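Local coordinates for putative diflavin flavoprotein A 3 (Nostoc sp., PDB 3FNI) that probably passes electrons from NADH to oxygen, reducing it to water, and is represented here by its flavodoxin-like, FMN-binding type of domain, at residues G16-L21 against G91-G96; T30-G35 against A139-G144; T58-G63 against E86-G91; I62-A67 against E101-L106. One frame throughout, in Å; residues are numbered along the deposited sequence.

Contact 1: residues G16-L21 against G91-G96; sequences GYSDRL and GIFETG
Phe93 closes strand 89-93 by bringing its ring up to the first turn of helix 18-31. Its CE1 atom is 4.1 Å from Leu21 CB, and the backbone of Ser18, at CA, is equally near; both meet the ring obliquely. The ring gets there because CG sits between the backbone N and the carbonyl carbon (chi1 66°). At Glu94 the direction reverses: the side chain leaves the helix and its OE1 accepts the N-H of Ile124, while the carbonyl turns inward, with Glu94 O 3.2 Å from Leu21 CD1. Thr95 supplies the polar link. Its O takes the N-H of Tyr17 at 3.0 Å (160° at the hydrogen), with the donor tilted 28° from the carbonyl plane, and the same oxygen lies at the edge of the Tyr17 ring, 3.7 Å from CD2. The hydroxyl of Thr95 is engaged with Asp100 and Gly97. Gly96 ends the walk with its O beside that ring edge, 4.1 Å from Tyr17 CD2. An alanine at Tyr17 would keep the backbone N-H, but with the ring gone Thr95 O and Gly96 O would probably be left with a gap beside them. In flavodoxins the loop before the first helix holds the FMN phosphate and the loop after the fourth strand of the chain lies by the flavin. The chemistry here, one backbone bond from the N-cap residue set beside an apolar Leu21-Phe93 patch, is consistent with fixing those two loops relative to each other.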
loop_
_atom_site.group_PDB
_atom_site.type_symbol
_atom_site.label_atom_id
_atom_site.label_comp_id
_atom_site.label_asym_id
_atom_site.label_seq_id
_atom_site.Cartn_x
_atom_site.Cartn_y
_atom_site.Cartn_z
ATOM N N GLY A 16 12.863 -8.619 1.200
ATOM C CA GLY A 16 12.401 -9.407 0.075
ATOM C C GLY A 16 12.460 -8.588 -1.201
ATOM O O GLY A 16 13.368 -7.779 -1.382
ATOM N N TYR A 17 11.490 -8.788 -2.085
ATOM C CA TYR A 17 11.430 -8.050 -3.346
ATOM C C TYR A 17 10.515 -6.831 -3.238
ATOM O O TYR A 17 10.015 -6.322 -4.243
ATOM C CB TYR A 17 10.921 -8.970 -4.448
ATOM C CG TYR A 17 11.873 -10.092 -4.776
ATOM C CD1 TYR A 17 12.934 -9.893 -5.657
ATOM C CD2 TYR A 17 11.726 -11.351 -4.191
ATOM C CE1 TYR A 17 13.829 -10.918 -5.948
ATOM C CE2 TYR A 17 12.618 -12.385 -4.474
ATOM C CZ TYR A 17 13.665 -12.158 -5.357
ATOM O OH TYR A 17 14.544 -13.175 -5.653
ATOM N N SER A 18 10.304 -6.366 -2.012
ATOM C CA SER A 18 9.437 -5.225 -1.755
ATOM C C SER A 18 9.771 -3.989 -2.565
ATOM O O SER A 18 8.885 -3.316 -3.086
ATOM C CB SER A 18 9.479 -4.864 -0.274
ATOM O OG SER A 18 8.924 -5.899 0.492
ATOM N N ASP A 19 11.060 -3.687 -2.638
ATOM C CA ASP A 19 11.539 -2.527 -3.360
ATOM C C ASP A 19 11.103 -2.569 -4.832
ATOM O O ASP A 19 10.548 -1.603 -5.349
ATOM C CB ASP A 19 13.068 -2.455 -3.236
ATOM C CG ASP A 19 13.535 -1.939 -1.869
ATOM O OD1 ASP A 19 12.790 -2.050 -0.870
ATOM O OD2 ASP A 19 14.673 -1.430 -1.791
ATOM N N ARG A 20 11.334 -3.695 -5.497
ATOM C CA ARG A 20 10.964 -3.820 -6.904
ATOM C C ARG A 20 9.454 -3.966 -7.097
ATOM O O ARG A 20 8.893 -3.452 -8.066
ATOM C CB ARG A 20 11.705 -5.002 -7.535
ATOM C CG ARG A 20 13.230 -4.880 -7.453
ATOM C CD ARG A 20 13.914 -6.069 -8.100
ATOM N NE ARG A 20 13.658 -6.126 -9.537
ATOM C CZ ARG A 20 14.004 -7.142 -10.323
ATOM N NH1 ARG A 20 14.624 -8.197 -9.810
ATOM N NH2 ARG A 20 13.731 -7.103 -11.623
ATOM N N LEU A 21 8.795 -4.659 -6.176
ATOM C CA LEU A 21 7.352 -4.840 -6.269
ATOM C C LEU A 21 6.630 -3.503 -6.108
ATOM O O LEU A 21 5.709 -3.182 -6.873
ATOM C CB LEU A 21 6.872 -5.836 -5.209
ATOM C CG LEU A 21 7.294 -7.283 -5.468
ATOM C CD1 LEU A 21 6.972 -8.121 -4.262
ATOM C CD2 LEU A 21 6.598 -7.822 -6.702
ATOM N N GLY A 91 -4.710 -1.600 -1.483
ATOM C CA GLY A 91 -4.216 -2.818 -2.106
ATOM C C GLY A 91 -3.034 -3.331 -1.297
ATOM O O GLY A 91 -2.292 -2.534 -0.728
ATOM N N ILE A 92 -2.838 -4.646 -1.256
ATOM C CA ILE A 92 -1.753 -5.228 -0.468
ATOM C C ILE A 92 -0.941 -6.278 -1.229
ATOM O O ILE A 92 -1.498 -7.102 -1.955
ATOM C CB ILE A 92 -2.320 -5.871 0.834
ATOM C CG1 ILE A 92 -3.017 -4.785 1.676
ATOM C CG2 ILE A 92 -1.201 -6.558 1.621
ATOM C CD1 ILE A 92 -3.748 -5.293 2.917
ATOM N N PHE A 93 0.380 -6.250 -1.057
ATOM C CA PHE A 93 1.237 -7.219 -1.726
ATOM C C PHE A 93 2.163 -7.959 -0.782
ATOM O O PHE A 93 2.546 -7.438 0.271
ATOM C CB PHE A 93 2.061 -6.545 -2.833
ATOM C CG PHE A 93 3.072 -5.541 -2.336
ATOM C CD1 PHE A 93 4.357 -5.938 -1.975
ATOM C CD2 PHE A 93 2.747 -4.190 -2.262
ATOM C CE1 PHE A 93 5.303 -5.005 -1.555
ATOM C CE2 PHE A 93 3.687 -3.248 -1.841
ATOM C CZ PHE A 93 4.965 -3.656 -1.490
ATOM N N GLU A 94 2.487 -9.196 -1.166
ATOM C CA GLU A 94 3.403 -10.052 -0.420
ATOM C C GLU A 94 4.781 -9.654 -0.917
ATOM O O GLU A 94 4.901 -9.071 -1.992
ATOM C CB GLU A 94 3.174 -11.537 -0.734
ATOM C CG GLU A 94 1.862 -12.111 -0.260
ATOM C CD GLU A 94 1.868 -13.642 -0.243
ATOM O OE1 GLU A 94 2.630 -14.251 -1.018
ATOM O OE2 GLU A 94 1.104 -14.235 0.536
ATOM N N THR A 95 5.822 -9.985 -0.164
ATOM C CA THR A 95 7.171 -9.594 -0.558
ATOM C C THR A 95 8.032 -10.692 -1.162
ATOM O O THR A 95 8.980 -10.401 -1.887
ATOM C CB THR A 95 7.939 -9.027 0.641
ATOM O OG1 THR A 95 8.215 -10.091 1.562
ATOM C CG2 THR A 95 7.114 -7.945 1.339
ATOM N N GLY A 96 7.707 -11.943 -0.866
ATOM C CA GLY A 96 8.508 -13.035 -1.375
ATOM C C GLY A 96 9.790 -13.125 -0.561
ATOM O O GLY A 96 10.769 -13.719 -1.004
#

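Contact 2: residues T30-G35 against A139-G144; sequences TKTGVG and AGTDLG
Thr32 stands over Gly144, where the end of helix 18-31 packs against helix 130-152, its neighbour in this flavodoxin-like alpha/beta fold. The first helix stops in a Schellman motif at Gly33, and the residues around that turn supply the side chains. Thr32 straddles the partner backbone: OG1 is 3.5 Å from Gly144 CA, while CG2, anti to its own carbonyl carbon, reaches along the helix to 3.6 Å from Thr141 O. A side chain on Gly144 would run into Thr32 OG1, so the bare CA permits this close approach. Past the turn, Val34 extends CG2 to 3.5 Å from Gly144 O, an oxygen that also accepts from Thr148 OG1. The Thr32 hydroxyl is bonded to Ile29 O, back in its own helix. An alanine here has neither branch; Ile29 O would be without its hydroxyl partner, and a gap would probably open over Gly144. At the solvent side, the extended Lys31 chain and Thr141 cross obliquely; the lysine forms a salt bridge with Glu137, and the threonine hydroxyl is bonded to Gly28 and Glu137. One water spans the pair, accepting from Lys31 NZ at 3.2 Å and donating to Thr141 OG1 at 3.0 Å.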
loop_
_atom_site.group_PDB
_atom_site.type_symbol
_atom_site.label_atom_id
_atom_site.label_comp_id
_atom_site.label_asym_id
_atom_site.label_seq_id
_atom_site.Cartn_x
_atom_site.Cartn_y
_atom_site.Cartn_z
ATOM N N THR A 30 1.930 6.243 -11.448
ATOM C CA THR A 30 2.498 7.393 -12.133
ATOM C C THR A 30 1.867 7.637 -13.499
ATOM O O THR A 30 1.659 8.780 -13.893
ATOM C CB THR A 30 4.012 7.195 -12.330
ATOM O OG1 THR A 30 4.636 7.046 -11.052
ATOM C CG2 THR A 30 4.625 8.376 -13.064
ATOM N N LYS A 31 1.575 6.562 -14.222
ATOM C CA LYS A 31 0.976 6.682 -15.547
ATOM C C LYS A 31 -0.316 7.484 -15.533
ATOM O O LYS A 31 -0.626 8.176 -16.497
ATOM C CB LYS A 31 0.667 5.304 -16.133
ATOM C CG LYS A 31 1.866 4.479 -16.512
ATOM C CD LYS A 31 1.433 3.202 -17.227
ATOM C CE LYS A 31 2.627 2.284 -17.459
ATOM N NZ LYS A 31 2.268 1.006 -18.150
ATOM N N THR A 32 -1.063 7.387 -14.439
ATOM C CA THR A 32 -2.338 8.078 -14.317
ATOM C C THR A 32 -2.192 9.516 -13.854
ATOM O O THR A 32 -3.184 10.225 -13.695
ATOM C CB THR A 32 -3.252 7.358 -13.324
ATOM O OG1 THR A 32 -2.752 7.549 -11.993
ATOM C CG2 THR A 32 -3.293 5.870 -13.638
ATOM N N GLY A 33 -0.955 9.944 -13.634
ATOM C CA GLY A 33 -0.715 11.302 -13.189
ATOM C C GLY A 33 -1.044 11.533 -11.725
ATOM O O GLY A 33 -1.046 12.675 -11.275
ATOM N N VAL A 34 -1.328 10.464 -10.981
ATOM C CA VAL A 34 -1.642 10.583 -9.559
ATOM C C VAL A 34 -0.342 10.537 -8.750
ATOM O O VAL A 34 0.551 9.737 -9.038
ATOM C CB VAL A 34 -2.591 9.444 -9.099
ATOM C CG1 VAL A 34 -2.740 9.447 -7.579
ATOM C CG2 VAL A 34 -3.945 9.617 -9.751
ATOM N N GLY A 35 -0.237 11.408 -7.749
ATOM C CA GLY A 35 0.961 11.461 -6.929
ATOM C C GLY A 35 1.119 10.281 -5.988
ATOM O O GLY A 35 0.218 9.459 -5.859
ATOM N N ALA A 139 -1.894 -3.104 -11.551
ATOM C CA ALA A 139 -2.652 -2.881 -10.323
ATOM C C ALA A 139 -2.436 -1.430 -9.887
ATOM O O ALA A 139 -3.329 -0.796 -9.324
ATOM C CB ALA A 139 -2.170 -3.827 -9.229
ATOM N N GLY A 140 -1.234 -0.923 -10.142
ATOM C CA GLY A 140 -0.912 0.446 -9.786
ATOM C C GLY A 140 -1.754 1.387 -10.619
ATOM O O GLY A 140 -2.263 2.387 -10.122
ATOM N N THR A 141 -1.892 1.052 -11.897
ATOM C CA THR A 141 -2.681 1.837 -12.830
ATOM C C THR A 141 -4.145 1.812 -12.409
ATOM O O THR A 141 -4.796 2.851 -12.356
ATOM C CB THR A 141 -2.557 1.273 -14.253
ATOM O OG1 THR A 141 -1.222 1.475 -14.726
ATOM C CG2 THR A 141 -3.530 1.952 -15.192
ATOM N N ASP A 142 -4.652 0.618 -12.111
ATOM C CA ASP A 142 -6.038 0.454 -11.698
ATOM C C ASP A 142 -6.393 1.353 -10.522
ATOM O O ASP A 142 -7.434 2.002 -10.528
ATOM C CB ASP A 142 -6.312 -1.004 -11.317
ATOM C CG ASP A 142 -6.527 -1.892 -12.521
ATOM O OD1 ASP A 142 -6.180 -1.469 -13.647
ATOM O OD2 ASP A 142 -7.034 -3.022 -12.343
ATOM N N LEU A 143 -5.528 1.375 -9.513
ATOM C CA LEU A 143 -5.755 2.193 -8.332
ATOM C C LEU A 143 -5.676 3.662 -8.700
ATOM O O LEU A 143 -6.476 4.466 -8.237
ATOM C CB LEU A 143 -4.716 1.876 -7.252
ATOM C CG LEU A 143 -4.873 2.680 -5.955
ATOM C CD1 LEU A 143 -6.272 2.456 -5.373
ATOM C CD2 LEU A 143 -3.785 2.262 -4.944
ATOM N N GLY A 144 -4.699 4.003 -9.537
ATOM C CA GLY A 144 -4.536 5.378 -9.972
ATOM C C GLY A 144 -5.771 5.861 -10.711
ATOM O O GLY A 144 -6.176 7.013 -10.555
HETATM O O HOH W 1 -0.842 0.417 -17.478
#

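Contact 3: residues T58-G63 against E86-G91; sequences TGLVIG and EKQAVG
Leu60 is gripped through both of its backbone polar groups: its N-H goes to Ala89 O at 2.8 Å, noticeably bent at 132°, and its O receives Gly91 N at 2.9 Å. A third bond, nearly straight at 165°, joins Ile62 N to Gly91 O at 2.9 Å. This is the ladder of a parallel sheet: Leu60, paired with Val90, bonds to Ala89 and Gly91 on either side of it. Between the N-H bonds the CA hydrogens add weaker contacts, such as Val90 CA to Leu60 O at 3.2 Å. Just before the paired strands, a water donates to both Thr58 O and Lys87 O. On the face bearing Leu60 and Val90, Val90 CG2, anti to its backbone N, packs on Leu60 CB at 3.6 Å and also lies near Ile62 CG1. Leu60 CD1 in turn meets the amide end of Gln88, 3.6 Å from OE1, an oxygen that accepts from Asn85 N. The two strands are the arms of a beta-alpha-beta unit linked by helix 70-83. Across the sheet, Leu143 of helix 130-152 packs on Val61 and Trp146 on Ala89, while strand 57-63 is bonded through Val61 to Gly8 and Phe10 of strand 6-11 on its other flank.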
loop_
_atom_site.group_PDB
_atom_site.type_symbol
_atom_site.label_atom_id
_atom_site.label_comp_id
_atom_site.label_asym_id
_atom_site.label_seq_id
_atom_site.Cartn_x
_atom_site.Cartn_y
_atom_site.Cartn_z
ATOM N N THR A 58 -5.802 9.377 -0.908
ATOM C CA THR A 58 -7.069 8.894 -1.446
ATOM C C THR A 58 -6.930 7.384 -1.662
ATOM O O THR A 58 -7.908 6.642 -1.578
ATOM C CB THR A 58 -7.400 9.593 -2.794
ATOM O OG1 THR A 58 -7.333 11.014 -2.619
ATOM C CG2 THR A 58 -8.794 9.225 -3.277
ATOM N N GLY A 59 -5.700 6.946 -1.930
ATOM C CA GLY A 59 -5.426 5.533 -2.147
ATOM C C GLY A 59 -4.314 5.006 -1.250
ATOM O O GLY A 59 -3.495 5.780 -0.756
ATOM N N LEU A 60 -4.275 3.692 -1.038
ATOM C CA LEU A 60 -3.251 3.092 -0.184
ATOM C C LEU A 60 -2.702 1.770 -0.719
ATOM O O LEU A 60 -3.422 0.967 -1.310
ATOM C CB LEU A 60 -3.809 2.879 1.224
ATOM C CG LEU A 60 -4.353 4.125 1.927
ATOM C CD1 LEU A 60 -5.219 3.715 3.097
ATOM C CD2 LEU A 60 -3.201 5.007 2.377
ATOM N N VAL A 61 -1.409 1.558 -0.509
ATOM C CA VAL A 61 -0.764 0.338 -0.947
ATOM C C VAL A 61 0.118 -0.103 0.203
ATOM O O VAL A 61 0.958 0.660 0.686
ATOM C CB VAL A 61 0.073 0.570 -2.218
ATOM C CG1 VAL A 61 0.695 -0.739 -2.694
ATOM C CG2 VAL A 61 -0.818 1.154 -3.308
ATOM N N ILE A 62 -0.095 -1.338 0.648
ATOM C CA ILE A 62 0.655 -1.887 1.766
ATOM C C ILE A 62 1.455 -3.128 1.399
ATOM O O ILE A 62 0.974 -4.005 0.686
ATOM C CB ILE A 62 -0.286 -2.252 2.936
ATOM C CG1 ILE A 62 -1.209 -1.073 3.258
ATOM C CG2 ILE A 62 0.537 -2.645 4.158
ATOM C CD1 ILE A 62 -0.491 0.212 3.570
ATOM N N GLY A 63 2.690 -3.177 1.894
ATOM C CA GLY A 63 3.554 -4.318 1.657
ATOM C C GLY A 63 3.678 -5.046 2.982
ATOM O O GLY A 63 3.772 -4.406 4.025
ATOM N N GLU A 86 -13.049 4.965 5.589
ATOM C CA GLU A 86 -13.831 4.138 4.678
ATOM C C GLU A 86 -13.943 4.608 3.230
ATOM O O GLU A 86 -14.283 3.812 2.351
ATOM C CB GLU A 86 -15.242 3.958 5.242
ATOM C CG GLU A 86 -15.927 5.274 5.574
ATOM C CD GLU A 86 -17.430 5.148 5.714
ATOM O OE1 GLU A 86 -17.897 4.363 6.561
ATOM O OE2 GLU A 86 -18.151 5.845 4.973
ATOM N N LYS A 87 -13.653 5.882 2.982
ATOM C CA LYS A 87 -13.755 6.455 1.641
ATOM C C LYS A 87 -12.553 6.151 0.756
ATOM O O LYS A 87 -12.536 6.509 -0.423
ATOM C CB LYS A 87 -13.932 7.977 1.734
ATOM C CG LYS A 87 -15.209 8.420 2.430
ATOM C CD LYS A 87 -16.403 8.404 1.488
ATOM C CE LYS A 87 -16.238 9.460 0.395
ATOM N NZ LYS A 87 -17.361 9.478 -0.597
ATOM N N GLN A 88 -11.534 5.506 1.304
ATOM C CA GLN A 88 -10.389 5.212 0.465
ATOM C C GLN A 88 -10.310 3.759 0.018
ATOM O O GLN A 88 -11.108 2.918 0.432
ATOM C CB GLN A 88 -9.091 5.671 1.144
ATOM C CG GLN A 88 -8.927 5.222 2.568
ATOM C CD GLN A 88 -7.994 6.122 3.370
ATOM O OE1 GLN A 88 -7.703 5.844 4.530
ATOM N NE2 GLN A 88 -7.530 7.206 2.758
ATOM N N ALA A 89 -9.371 3.494 -0.882
ATOM C CA ALA A 89 -9.163 2.169 -1.434
ATOM C C ALA A 89 -7.764 1.702 -1.026
ATOM O O ALA A 89 -6.845 2.513 -0.888
ATOM C CB ALA A 89 -9.292 2.223 -2.941
ATOM N N VAL A 90 -7.604 0.395 -0.835
ATOM C CA VAL A 90 -6.323 -0.146 -0.411
ATOM C C VAL A 90 -5.975 -1.477 -1.077
ATOM O O VAL A 90 -6.830 -2.351 -1.234
ATOM C CB VAL A 90 -6.308 -0.308 1.144
ATOM C CG1 VAL A 90 -7.246 -1.437 1.561
ATOM C CG2 VAL A 90 -4.891 -0.541 1.653
ATOM N N GLY A 91 -4.710 -1.600 -1.483
ATOM C CA GLY A 91 -4.216 -2.818 -2.106
ATOM C C GLY A 91 -3.034 -3.331 -1.297
ATOM O O GLY A 91 -2.292 -2.534 -0.728
HETATM O O HOH W 2 -10.580 8.264 -0.588
#

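Contact 4: residues I62-A67 against E101-L106; sequences IGMSPA and EPIDPL
Met64, modelled as selenomethionine, puts its SE atom into a small apolar pocket formed with the start of helix 103-112. SE is 4.0 Å from Leu106 CD2 and 4.1 Å from Ile103 CB. The leucine and the selenomethionine slide past each other in opposite directions, whereas Ile103 crosses the Met64 chain at about a right angle. Leu106 CD2 also reaches Ile62 CG2 at 4.2 Å, carrying the patch back onto the sheet, and Ile92 of strand 89-93 touches all of these side chains. Bends at chi2 and chi3 (-49° and -62°) fold the Met64 chain so that its methyl turns to the backbone ahead of the helix: CE lies 3.2 Å from Glu101 O and 3.6 Å from Pro102 O. Farther out the contact becomes polar. Glu101 N gives a weak hydrogen bond to Ser65 O, 3.1 Å long and bent, 127° at the hydrogen. The carboxylate of Glu101 folds back through its bend at chi2, bringing OE1 to 3.4 Å from Ala67 CA, alongside the loop rather than in a bond to it; Ala67 is tied instead through its backbone to Asp99. In flavodoxins the loops after these two strands flank the flavin, and the 62-67 segment and the loop that leads to Glu101 probably correspond to them. With a single weak bond across it, this contact rests mostly on van der Waals fit round Met64, which implies that the fit of this bent side chain probably contributes more than polar pairing to holding the loop after strand 57-63 against the helix.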
loop_
_atom_site.group_PDB
_atom_site.type_symbol
_atom_site.label_atom_id
_atom_site.label_comp_id
_atom_site.label_asym_id
_atom_site.label_seq_id
_atom_site.Cartn_x
_atom_site.Cartn_y
_atom_site.Cartn_z
ATOM N N ILE A 62 -0.095 -1.338 0.648
ATOM C CA ILE A 62 0.655 -1.887 1.766
ATOM C C ILE A 62 1.455 -3.128 1.399
ATOM O O ILE A 62 0.974 -4.005 0.686
ATOM C CB ILE A 62 -0.286 -2.252 2.936
ATOM C CG1 ILE A 62 -1.209 -1.073 3.258
ATOM C CG2 ILE A 62 0.537 -2.645 4.158
ATOM C CD1 ILE A 62 -0.491 0.212 3.570
ATOM N N GLY A 63 2.690 -3.177 1.894
ATOM C CA GLY A 63 3.554 -4.318 1.657
ATOM C C GLY A 63 3.678 -5.046 2.982
ATOM O O GLY A 63 3.772 -4.406 4.025
HETATM N N MSE A 64 3.667 -6.375 2.959
HETATM C CA MSE A 64 3.766 -7.143 4.192
HETATM C C MSE A 64 5.130 -7.012 4.866
HETATM O O MSE A 64 6.160 -6.874 4.205
HETATM C CB MSE A 64 3.464 -8.619 3.925
HETATM C CG MSE A 64 2.088 -8.872 3.317
HETATM SE SE MSE A 64 0.658 -7.955 4.256
HETATM C CE MSE A 64 0.849 -8.811 5.985
ATOM N N SER A 65 5.123 -7.051 6.195
ATOM C CA SER A 65 6.347 -6.943 6.966
ATOM C C SER A 65 6.799 -8.295 7.494
ATOM O O SER A 65 6.019 -9.253 7.553
ATOM C CB SER A 65 6.157 -5.979 8.131
ATOM O OG SER A 65 6.213 -4.638 7.679
ATOM N N PRO A 66 8.076 -8.392 7.891
ATOM C CA PRO A 66 8.595 -9.656 8.410
ATOM C C PRO A 66 7.953 -10.014 9.742
ATOM O O PRO A 66 7.744 -9.151 10.591
ATOM C CB PRO A 66 10.093 -9.387 8.546
ATOM C CG PRO A 66 10.347 -8.296 7.547
ATOM C CD PRO A 66 9.162 -7.410 7.726
ATOM N N ALA A 67 7.630 -11.289 9.910
ATOM C CA ALA A 67 7.035 -11.765 11.144
ATOM C C ALA A 67 8.083 -11.705 12.252
ATOM O O ALA A 67 7.803 -12.037 13.403
ATOM C CB ALA A 67 6.541 -13.187 10.968
ATOM N N GLU A 101 4.138 -11.605 7.065
ATOM C CA GLU A 101 3.112 -11.701 8.078
ATOM C C GLU A 101 1.897 -12.167 7.272
ATOM O O GLU A 101 1.812 -11.893 6.075
ATOM C CB GLU A 101 2.868 -10.312 8.671
ATOM C CG GLU A 101 2.110 -10.302 9.975
ATOM C CD GLU A 101 2.930 -10.844 11.124
ATOM O OE1 GLU A 101 4.013 -10.278 11.398
ATOM O OE2 GLU A 101 2.496 -11.833 11.752
ATOM N N PRO A 102 0.954 -12.888 7.903
ATOM C CA PRO A 102 -0.227 -13.352 7.162
ATOM C C PRO A 102 -0.940 -12.186 6.492
ATOM O O PRO A 102 -1.425 -11.278 7.167
ATOM C CB PRO A 102 -1.090 -13.995 8.243
ATOM C CG PRO A 102 -0.086 -14.469 9.240
ATOM C CD PRO A 102 0.909 -13.334 9.305
ATOM N N ILE A 103 -1.010 -12.215 5.167
ATOM C CA ILE A 103 -1.662 -11.144 4.426
ATOM C C ILE A 103 -3.183 -11.112 4.621
ATOM O O ILE A 103 -3.758 -10.053 4.862
ATOM C CB ILE A 103 -1.318 -11.233 2.914
ATOM C CG1 ILE A 103 -2.144 -10.210 2.126
ATOM C CG2 ILE A 103 -1.556 -12.645 2.402
ATOM C CD1 ILE A 103 -1.680 -10.026 0.701
ATOM N N ASP A 104 -3.829 -12.267 4.540
ATOM C CA ASP A 104 -5.280 -12.338 4.692
ATOM C C ASP A 104 -5.847 -11.623 5.903
ATOM O O ASP A 104 -6.813 -10.874 5.779
ATOM C CB ASP A 104 -5.726 -13.792 4.678
ATOM C CG ASP A 104 -5.515 -14.429 3.328
ATOM O OD1 ASP A 104 -6.151 -13.969 2.351
ATOM O OD2 ASP A 104 -4.709 -15.372 3.238
ATOM N N PRO A 105 -5.267 -11.853 7.095
ATOM C CA PRO A 105 -5.756 -11.192 8.304
ATOM C C PRO A 105 -5.806 -9.674 8.145
ATOM O O PRO A 105 -6.741 -9.024 8.604
ATOM C CB PRO A 105 -4.752 -11.636 9.359
ATOM C CG PRO A 105 -4.430 -13.027 8.916
ATOM C CD PRO A 105 -4.240 -12.855 7.432
ATOM N N LEU A 106 -4.803 -9.117 7.481
ATOM C CA LEU A 106 -4.747 -7.681 7.276
ATOM C C LEU A 106 -5.756 -7.231 6.215
ATOM O O LEU A 106 -6.352 -6.163 6.322
ATOM C CB LEU A 106 -3.335 -7.269 6.863
ATOM C CG LEU A 106 -3.110 -5.758 6.830
ATOM C CD1 LEU A 106 -3.334 -5.187 8.221
ATOM C CD2 LEU A 106 -1.700 -5.454 6.343
#

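Overall arrangement
Contact 3 is the buried core: two neighbouring strands of the five-stranded parallel sheet, joined by a ladder of backbone bonds. The others are partly buried and less regular. Contacts 1 and 4 share its strands: 89-93 runs on into contact 1 and 57-63 into contact 4, so both loops leave the C-terminal ends of adjacent inner strands, linked probably by a hydrogen bond from Phe93 N to Ile62 O (2.9 Å). Contact 1 has one good backbone bond, contact 4 a weak one and mainly apolar fit. Contact 2 lies about 23 Å from contact 4, centre to centre, with side chains set against a helix backbone, and a bridging water. It shares helix 18-31 with contact 1, and its Leu143 packs on Val61 of contact 3.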